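Local coordinates for protein aeromonas extracellular serine protease (Aeromonas sobria, PDB 3WQB) that cleaves peptide bonds after paired basic residues as a secreted calcium-binding serine protease, and is a probable virulence factor that attacks host plasma proteins, at residues 381-384 and 390-393. The protein carries 1 engineered substitution. Numbering follows the deposited sequence.
Sequences VSYT and VRDV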
ATOM      1  N   VAL A 381     -22.569  -9.563   8.393  1.00 15.08           N
ATOM      2  CA  VAL A 381     -22.323  -9.683   9.820  1.00 15.35           C
ATOM      3  C   VAL A 381     -23.669  -9.769  10.512  1.00 15.87           C
ATOM      4  O   VAL A 381     -24.539  -8.923  10.293  1.00 15.72           O
ATOM      5  CB  VAL A 381     -21.549  -8.459  10.365  1.00 15.02           C
ATOM      6  CG1 VAL A 381     -21.405  -8.523  11.885  1.00 16.09           C
ATOM      7  CG2 VAL A 381     -20.177  -8.345   9.697  1.00 15.27           C
ATOM      8  N   SER A 382     -23.825 -10.804  11.336  1.00 16.27           N
ATOM      9  CA  SER A 382     -25.059 -11.059  12.068  1.00 17.99           C
ATOM     10  C   SER A 382     -24.880 -10.737  13.546  1.00 17.42           C
ATOM     11  O   SER A 382     -23.873 -11.107  14.156  1.00 18.04           O
ATOM     12  CB  SER A 382     -25.453 -12.527  11.913  1.00 18.52           C
ATOM     13  OG  SER A 382     -26.635 -12.809  12.632  1.00 22.28           O
ATOM     14  N   TYR A 383     -25.867 -10.048  14.119  1.00 17.51           N
ATOM     15  CA  TYR A 383     -25.910  -9.816  15.557  1.00 17.54           C
ATOM     16  C   TYR A 383     -27.325  -9.520  16.011  1.00 17.77           C
ATOM     17  O   TYR A 383     -28.204  -9.273  15.195  1.00 17.94           O
ATOM     18  CB  TYR A 383     -24.969  -8.677  15.969  1.00 17.39           C
ATOM     19  CG  TYR A 383     -25.353  -7.282  15.507  1.00 16.69           C
ATOM     20  CD1 TYR A 383     -24.966  -6.818  14.255  1.00 15.86           C
ATOM     21  CD2 TYR A 383     -26.069  -6.420  16.339  1.00 16.45           C
ATOM     22  CE1 TYR A 383     -25.289  -5.537  13.828  1.00 15.28           C
ATOM     23  CE2 TYR A 383     -26.397  -5.124  15.926  1.00 16.72           C
ATOM     24  CZ  TYR A 383     -25.997  -4.685  14.670  1.00 15.40           C
ATOM     25  OH  TYR A 383     -26.298  -3.401  14.254  1.00 15.96           O
ATOM     26  N   THR A 384     -27.526  -9.545  17.324  1.00 18.09           N
ATOM     27  CA  THR A 384     -28.807  -9.218  17.917  1.00 19.04           C
ATOM     28  C   THR A 384     -28.636  -7.931  18.716  1.00 18.34           C
ATOM     29  O   THR A 384     -27.741  -7.834  19.563  1.00 17.46           O
ATOM     30  CB  THR A 384     -29.293 -10.376  18.823  1.00 19.57           C
ATOM     31  OG1 THR A 384     -29.355 -11.581  18.053  1.00 21.66           O
ATOM     32  CG2 THR A 384     -30.674 -10.092  19.425  1.00 20.26           C
ATOM     33  N   VAL A 390     -32.818  -8.872  15.331  1.00 23.69           N
ATOM     34  CA  VAL A 390     -31.752  -9.644  14.689  1.00 23.26           C
ATOM     35  C   VAL A 390     -31.385  -8.950  13.387  1.00 22.54           C
ATOM     36  O   VAL A 390     -32.220  -8.804  12.494  1.00 22.81           O
ATOM     37  CB  VAL A 390     -32.186 -11.102  14.394  1.00 23.62           C
ATOM     38  CG1 VAL A 390     -31.061 -11.883  13.721  1.00 23.98           C
ATOM     39  CG2 VAL A 390     -32.624 -11.806  15.674  1.00 23.90           C
ATOM     40  N   ARG A 391     -30.133  -8.517  13.289  1.00 21.62           N
ATOM     41  CA  ARG A 391     -29.680  -7.758  12.133  1.00 20.78           C
ATOM     42  C   ARG A 391     -28.679  -8.544  11.305  1.00 20.39           C
ATOM     43  O   ARG A 391     -27.890  -9.315  11.840  1.00 20.78           O
ATOM     44  CB  ARG A 391     -29.048  -6.434  12.567  1.00 20.53           C
ATOM     45  CG  ARG A 391     -29.980  -5.491  13.323  1.00 20.26           C
ATOM     46  CD  ARG A 391     -29.424  -4.080  13.341  1.00 19.42           C
ATOM     47  NE  ARG A 391     -29.657  -3.393  12.072  1.00 18.73           N
ATOM     48  CZ  ARG A 391     -28.840  -2.490  11.533  1.00 19.02           C
ATOM     49  NH1 ARG A 391     -27.701  -2.158  12.130  1.00 18.89           N
ATOM     50  NH2 ARG A 391     -29.155  -1.929  10.374  1.00 19.68           N
ATOM     51  N   ASP A 392     -28.746  -8.347   9.994  1.00 19.78           N
ATOM     52  CA  ASP A 392     -27.769  -8.877   9.057  1.00 19.77           C
ATOM     53  C   ASP A 392     -27.290  -7.700   8.236  1.00 18.86           C
ATOM     54  O   ASP A 392     -28.019  -7.183   7.383  1.00 19.50           O
ATOM     55  CB  ASP A 392     -28.414  -9.917   8.141  1.00 20.42           C
ATOM     56  CG  ASP A 392     -29.185 -10.968   8.902  1.00 23.56           C
ATOM     57  OD1 ASP A 392     -28.615 -11.562   9.840  1.00 27.75           O
ATOM     58  OD2 ASP A 392     -30.362 -11.200   8.556  1.00 27.79           O
ATOM     59  N   VAL A 393     -26.071  -7.253   8.512  1.00 17.79           N
ATOM     60  CA  VAL A 393     -25.555  -6.061   7.841  1.00 17.01           C
ATOM     61  C   VAL A 393     -24.338  -6.374   6.996  1.00 15.78           C
ATOM     62  O   VAL A 393     -23.554  -7.252   7.325  1.00 15.44           O
ATOM     63  CB  VAL A 393     -25.233  -4.915   8.835  1.00 17.56           C
ATOM     64  CG1 VAL A 393     -26.495  -4.506   9.610  1.00 18.63           C
ATOM     65  CG2 VAL A 393     -24.106  -5.291   9.776  1.00 18.48           C
TER
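Arg391 CB lies over one face of the Tyr383 ring in a CH-pi contact, 4.2 Å from the ring centroid. It sits toward the rim of the ring rather than over its middle. Near the ring plane, Val393 CG2 meets the edge at Tyr383 CE1. The guanidinium of Arg391 has Val393 CG1 over the centre of one face, and the hydroxyl of Tyr383 at its edge. The two planes stand almost at right angles, 88° apart.

These side chains belong to a beta hairpin, a two-stranded antiparallel sheet within the subtilisin-family part of the chain. Tyr383 and Arg391 form a hydrogen-bonded antiparallel pair; their side chains lie side by side and point the same way. The arginine chain bends at chi3 (78°), which helps bring its head to the phenol end. There Arg391 NH1 donates to Tyr383 OH over 2.8 Å, within the guanidinium plane. Tyr383 OH is also hydrogen-bonded to Gly456 O, outside the hairpin. Two hydrogen bonds therefore grip the hydroxyl of this buried residue and probably fix where the end of the ring lies.

Val381 and Val393 share this face of the hairpin, and Val381 CB packs 4.1 Å from Val393 CG2. Outside the hairpin, Tyr383 rests on Val455 and Val554 of the P-domain, its side chain about 8 Å from a bound calcium ion. Val381 touches Phe507 of that domain and Leu239 of the protease part. Ser382, Thr384, Val390 and Asp392 project from the other face, which is more exposed.

The backbones are joined by two pairs of hydrogen bonds, at Val381 with Val393 and at Tyr383 with Arg391. Between them, Ser382 CA approaches Arg391 O at 3.3 Å, a CA-H...O contact. Arg391 N donates to Tyr383 O at 2.8 Å, nearly straight, with 171° at the hydrogen.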